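Local coordinates for flavodoxin, WrbA-like protein (PDB 3D7N) that probably binds FMN and transfers electrons as a flavodoxin-like protein of the WrbA type, with likely NAD(P)H:quinone oxidoreductase activity, at residues A[82-87]-A[119-124]; A[113-118]-A[123-128]. All blocks are in the same frame, centred on the assembly; numbering follows the deposited sequence.

Contact 1 (A[82-87]-A[119-124]); sequences KPWFSA and GQHGGL
W84 turns CG anti to its backbone N (chi1 175°), and H121 turns its own CG anti to the carbonyl carbon, which brings the indole and the imidazole against each other between two helix ends. They form a T-shaped pair: the edge of the five-membered ring of W84 is directed at the face of H121, with centroids 5.4 Å apart and planes at 80°. CD1 of W84 lies above the imidazole but displaced toward its rim. Closer still is the aliphatic root of the tryptophan, whose CB lies 3.6 Å from H121 CE1.

The indole N-H faces the end of helix 104-120. W84 NE1 lies 2.9 Å from Q120 O, which sits at the edge of the indole in its plane, yet the N-H···O angle of 121° makes this a weak, strongly bent hydrogen bond. The side chain of Q120 crosses the indole obliquely, with CG 3.6 Å from W84 NE1 and its amide plane inclined to the ring.

A water in the plane of the imidazole bridges the H121 side chain to the backbone carbonyl of P83, 2.7 Å from H121 ND1 and donating a longer bond of 3.3 Å to P83 O. With NE2 bonded to S80 OG, both imidazole nitrogens have partners, which should fix the ring's rotation; W89 stacks on it, and M66 of the third subunit packs on W84, Q120 and H121.

Each segment also ends a helix. G122 and A87 are the positive-phi residues, and G122 N returns to G119 O at 2.7 Å. Both turns are Schellman motifs, the standard C-cap, here closing helices 104-120 and 81-85 of the flavodoxin-like fold.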
loop_
_atom_site.group_PDB
_atom_site.type_symbol
_atom_site.label_atom_id
_atom_site.label_comp_id
_atom_site.label_asym_id
_atom_site.label_seq_id
_atom_site.Cartn_x
_atom_site.Cartn_y
_atom_site.Cartn_z
ATOM N N LYS A 82 2.786 -1.036 23.732
ATOM C CA LYS A 82 3.500 -0.979 25.018
ATOM C C LYS A 82 5.025 -1.004 24.800
ATOM O O LYS A 82 5.694 -0.044 25.141
ATOM C CB LYS A 82 3.004 -2.087 25.950
ATOM C CG LYS A 82 3.939 -2.401 27.096
ATOM C CD LYS A 82 3.245 -3.043 28.290
ATOM C CE LYS A 82 4.224 -3.935 29.043
ATOM N NZ LYS A 82 3.989 -3.917 30.502
ATOM N N PRO A 83 5.585 -2.068 24.195
ATOM C CA PRO A 83 7.023 -1.967 23.882
ATOM C C PRO A 83 7.413 -0.791 22.980
ATOM O O PRO A 83 8.528 -0.309 23.033
ATOM C CB PRO A 83 7.359 -3.319 23.222
ATOM C CG PRO A 83 6.060 -3.966 22.893
ATOM C CD PRO A 83 5.033 -3.382 23.835
ATOM N N TRP A 84 6.488 -0.325 22.168
ATOM C CA TRP A 84 6.719 0.812 21.265
ATOM C C TRP A 84 6.906 2.148 21.999
ATOM O O TRP A 84 7.742 2.951 21.622
ATOM C CB TRP A 84 5.547 0.898 20.294
ATOM C CG TRP A 84 5.559 2.066 19.380
ATOM C CD1 TRP A 84 6.380 2.272 18.331
ATOM C CD2 TRP A 84 4.676 3.185 19.431
ATOM N NE1 TRP A 84 6.071 3.457 17.718
ATOM C CE2 TRP A 84 5.032 4.041 18.384
ATOM C CE3 TRP A 84 3.619 3.555 20.278
ATOM C CZ2 TRP A 84 4.363 5.231 18.138
ATOM C CZ3 TRP A 84 2.968 4.734 20.043
ATOM C CH2 TRP A 84 3.346 5.571 18.983
ATOM N N PHE A 85 6.126 2.380 23.051
ATOM C CA PHE A 85 6.226 3.645 23.773
ATOM C C PHE A 85 7.575 3.738 24.508
ATOM O O PHE A 85 8.175 4.805 24.574
ATOM C CB PHE A 85 5.039 3.869 24.711
ATOM C CG PHE A 85 5.153 5.146 25.528
ATOM C CD1 PHE A 85 4.880 6.397 24.943
ATOM C CD2 PHE A 85 5.583 5.112 26.872
ATOM C CE1 PHE A 85 5.001 7.578 25.679
ATOM C CE2 PHE A 85 5.707 6.295 27.615
ATOM C CZ PHE A 85 5.412 7.525 27.013
ATOM N N SER A 86 8.091 2.620 25.005
ATOM C CA SER A 86 9.413 2.638 25.611
ATOM C C SER A 86 10.539 2.318 24.614
ATOM O O SER A 86 11.654 2.064 25.013
ATOM C CB SER A 86 9.442 1.702 26.827
ATOM O OG SER A 86 8.812 0.458 26.566
ATOM N N ALA A 87 10.249 2.341 23.316
ATOM C CA ALA A 87 11.237 1.992 22.264
ATOM C C ALA A 87 12.042 0.684 22.516
ATOM O O ALA A 87 13.197 0.548 22.115
ATOM C CB ALA A 87 12.178 3.198 22.030
ATOM N N GLY A 119 8.908 -0.726 11.071
ATOM C CA GLY A 119 9.361 0.664 10.967
ATOM C C GLY A 119 8.905 1.494 12.160
ATOM O O GLY A 119 9.650 2.277 12.752
ATOM N N GLN A 120 7.665 1.309 12.521
ATOM C CA GLN A 120 7.050 1.987 13.664
ATOM C C GLN A 120 7.919 1.749 14.915
ATOM O O GLN A 120 8.080 2.638 15.764
ATOM C CB GLN A 120 5.685 1.332 13.863
ATOM C CG GLN A 120 4.740 2.059 14.687
ATOM C CD GLN A 120 3.614 2.669 13.899
ATOM O OE1 GLN A 120 3.349 2.236 12.796
ATOM N NE2 GLN A 120 2.962 3.729 14.466
ATOM N N HIS A 121 8.487 0.538 15.003
ATOM C CA HIS A 121 9.366 0.137 16.095
ATOM C C HIS A 121 10.821 0.516 15.888
ATOM O O HIS A 121 11.666 0.202 16.706
ATOM C CB HIS A 121 9.251 -1.381 16.295
ATOM C CG HIS A 121 8.019 -1.793 17.031
ATOM N ND1 HIS A 121 7.924 -1.719 18.403
ATOM C CD2 HIS A 121 6.827 -2.261 16.600
ATOM C CE1 HIS A 121 6.729 -2.129 18.785
ATOM N NE2 HIS A 121 6.042 -2.459 17.711
ATOM N N GLY A 122 11.124 1.142 14.773
ATOM C CA GLY A 122 12.479 1.598 14.470
ATOM C C GLY A 122 13.447 0.464 14.189
ATOM O O GLY A 122 14.607 0.529 14.561
ATOM N N GLY A 123 12.963 -0.584 13.544
ATOM C CA GLY A 123 13.769 -1.761 13.237
ATOM C C GLY A 123 14.328 -1.764 11.844
ATOM O O GLY A 123 14.037 -0.872 11.066
ATOM N N LEU A 124 15.133 -2.778 11.523
ATOM C CA LEU A 124 15.667 -2.914 10.184
ATOM C C LEU A 124 14.971 -4.043 9.493
ATOM O O LEU A 124 14.848 -5.092 10.074
ATOM C CB LEU A 124 17.134 -3.299 10.179
ATOM C CG LEU A 124 18.123 -2.419 10.855
ATOM C CD1 LEU A 124 19.412 -2.954 10.200
ATOM C CD2 LEU A 124 17.920 -0.854 10.727
HETATM O O HOH W 1 9.766 -0.594 20.003
#

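Contact 2 (A[113-118]-A[123-128]); sequences YLVLLA and GLWVSL
Helix segment 113-118 and strand 124-126 run nearly antiparallel, their axes 8.6 Å apart at the closest point and their directions at 150°. The backbones draw together at the turn between them, where G123 N donates a hydrogen bond of 3.0 Å to A118 O; the N-H···O angle of 160° is fairly straight, although the donor is tilted from the carbonyl plane. Farther along, the two backbones diverge, and W125 bridges the gap.

W125 sets out from the strand toward the helix, and CG anti to the backbone N (chi1 -176°) carries the indole across to it. V115 meets one face: its CG2 stands over the six-membered ring, 3.7 Å from the centroid, in a CH-pi contact that also places it 3.5 Å from W125 CE2.

This is the return from helix to strand in a beta-alpha-beta unit of the flavodoxin-like fold, in which strand 93-100, helix 104-120 and strand 124-126 follow one another and the two strands pair in parallel.

At the benzo edge the small A118 presents CB near the ring plane, 3.7 Å from W125 CE3. At the far end of the indole, L114 CB approaches W125 CH2 at 4.0 Å, and L114 O comes to 3.6 Å from W125 CZ3. The buried indole N-H is satisfied by I150 O of the same chain, while F94 of the adjacent strand touches both W125 and A118. Strand 124-126 also forms an antiparallel ladder with a strand of the second subunit; separately, I150 of that second subunit packs against V115.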
loop_
_atom_site.group_PDB
_atom_site.type_symbol
_atom_site.label_atom_id
_atom_site.label_comp_id
_atom_site.label_asym_id
_atom_site.label_seq_id
_atom_site.Cartn_x
_atom_site.Cartn_y
_atom_site.Cartn_z
ATOM N N TYR A 113 2.201 -4.294 5.644
ATOM C CA TYR A 113 1.866 -3.941 7.020
ATOM C C TYR A 113 2.989 -4.346 8.007
ATOM O O TYR A 113 3.306 -3.672 8.973
ATOM C CB TYR A 113 0.528 -4.545 7.498
ATOM C CG TYR A 113 0.322 -4.232 8.973
ATOM C CD1 TYR A 113 0.493 -5.185 9.949
ATOM C CD2 TYR A 113 0.074 -2.939 9.371
ATOM C CE1 TYR A 113 0.339 -4.855 11.338
ATOM C CE2 TYR A 113 -0.051 -2.594 10.714
ATOM C CZ TYR A 113 0.110 -3.544 11.681
ATOM O OH TYR A 113 0.010 -3.146 12.966
ATOM N N LEU A 114 3.563 -5.484 7.771
ATOM C CA LEU A 114 4.571 -6.029 8.626
ATOM C C LEU A 114 5.828 -5.140 8.565
ATOM O O LEU A 114 6.472 -4.851 9.556
ATOM C CB LEU A 114 4.800 -7.440 8.108
ATOM C CG LEU A 114 4.152 -8.579 8.902
ATOM C CD1 LEU A 114 2.878 -8.290 9.709
ATOM C CD2 LEU A 114 4.061 -9.842 8.077
ATOM N N VAL A 115 6.121 -4.613 7.386
ATOM C CA VAL A 115 7.176 -3.645 7.250
ATOM C C VAL A 115 6.892 -2.336 8.036
ATOM O O VAL A 115 7.780 -1.806 8.714
ATOM C CB VAL A 115 7.403 -3.295 5.763
ATOM C CG1 VAL A 115 8.375 -2.109 5.666
ATOM C CG2 VAL A 115 7.895 -4.564 4.981
ATOM N N LEU A 116 5.667 -1.838 7.937
ATOM C CA LEU A 116 5.234 -0.669 8.704
ATOM C C LEU A 116 5.348 -0.884 10.220
ATOM O O LEU A 116 5.779 0.001 10.917
ATOM C CB LEU A 116 3.795 -0.306 8.380
ATOM C CG LEU A 116 3.494 0.241 6.993
ATOM C CD1 LEU A 116 1.996 0.660 6.899
ATOM C CD2 LEU A 116 4.391 1.435 6.655
ATOM N N LEU A 117 4.987 -2.064 10.693
ATOM C CA LEU A 117 5.006 -2.412 12.087
ATOM C C LEU A 117 6.440 -2.404 12.581
ATOM O O LEU A 117 6.727 -1.774 13.582
ATOM C CB LEU A 117 4.369 -3.783 12.288
ATOM C CG LEU A 117 4.301 -4.278 13.720
ATOM C CD1 LEU A 117 3.674 -3.174 14.664
ATOM C CD2 LEU A 117 3.577 -5.658 13.678
ATOM N N ALA A 118 7.335 -3.022 11.813
ATOM C CA ALA A 118 8.801 -2.959 12.035
ATOM C C ALA A 118 9.345 -1.552 12.010
ATOM O O ALA A 118 10.151 -1.216 12.831
ATOM C CB ALA A 118 9.569 -3.836 10.989
ATOM N N GLY A 123 12.963 -0.584 13.544
ATOM C CA GLY A 123 13.769 -1.761 13.237
ATOM C C GLY A 123 14.328 -1.764 11.844
ATOM O O GLY A 123 14.037 -0.872 11.066
ATOM N N LEU A 124 15.133 -2.778 11.523
ATOM C CA LEU A 124 15.667 -2.914 10.184
ATOM C C LEU A 124 14.971 -4.043 9.493
ATOM O O LEU A 124 14.848 -5.092 10.074
ATOM C CB LEU A 124 17.134 -3.299 10.179
ATOM C CG LEU A 124 18.123 -2.419 10.855
ATOM C CD1 LEU A 124 19.412 -2.954 10.200
ATOM C CD2 LEU A 124 17.920 -0.854 10.727
ATOM N N TRP A 125 14.601 -3.864 8.239
ATOM C CA TRP A 125 13.816 -4.865 7.566
ATOM C C TRP A 125 14.652 -5.684 6.625
ATOM O O TRP A 125 15.403 -5.159 5.807
ATOM C CB TRP A 125 12.637 -4.238 6.816
ATOM C CG TRP A 125 11.778 -5.309 6.197
ATOM C CD1 TRP A 125 11.903 -5.834 4.941
ATOM C CD2 TRP A 125 10.743 -6.040 6.832
ATOM N NE1 TRP A 125 11.025 -6.843 4.760
ATOM C CE2 TRP A 125 10.283 -6.995 5.902
ATOM C CE3 TRP A 125 10.160 -5.994 8.100
ATOM C CZ2 TRP A 125 9.227 -7.858 6.187
ATOM C CZ3 TRP A 125 9.179 -6.893 8.419
ATOM C CH2 TRP A 125 8.713 -7.814 7.474
ATOM N N VAL A 126 14.531 -6.990 6.763
ATOM C CA VAL A 126 15.263 -7.964 5.948
ATOM C C VAL A 126 14.335 -8.480 4.854
ATOM O O VAL A 126 13.328 -9.097 5.131
ATOM C CB VAL A 126 15.732 -9.172 6.794
ATOM C CG1 VAL A 126 16.481 -10.177 5.913
ATOM C CG2 VAL A 126 16.609 -8.728 7.997
ATOM N N SER A 127 14.699 -8.226 3.603
ATOM C CA SER A 127 13.951 -8.644 2.448
ATOM C C SER A 127 14.320 -10.096 2.076
ATOM O O SER A 127 15.313 -10.650 2.574
ATOM C CB SER A 127 14.279 -7.694 1.311
ATOM O OG SER A 127 15.596 -7.953 0.822
ATOM N N LEU A 128 13.519 -10.724 1.210
ATOM C CA LEU A 128 13.796 -12.108 0.777
ATOM C C LEU A 128 15.093 -12.099 -0.026
ATOM O O LEU A 128 15.313 -11.248 -0.891
ATOM C CB LEU A 128 12.619 -12.659 -0.021
ATOM C CG LEU A 128 12.494 -14.175 -0.272
ATOM C CD1 LEU A 128 12.402 -14.932 0.964
ATOM C CD2 LEU A 128 11.284 -14.492 -1.120
#

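In the fold
Both contacts use helix 104-120, and their centres lie 12 Å apart. Along the chain, segment 82-87 at the end of helix 81-85 comes first, strand 93-100 follows, and then helix 104-120 supplies 113-118 and, at its C-terminus, the beginning of 119-124. The two contacts share G123 and L124, where the chain passes into strand 124-126. The centre of contact 2, which joins helix to strand within the beta-alpha-beta unit, lies about 9 Å from the centre of the chain; that of contact 1, which ties the helix end to a preceding helix, about 15 Å. Both touch the third subunit, while strand 124-126 continues the sheet into the second, so this region lies at interfaces with two other chains of the four-chain assembly.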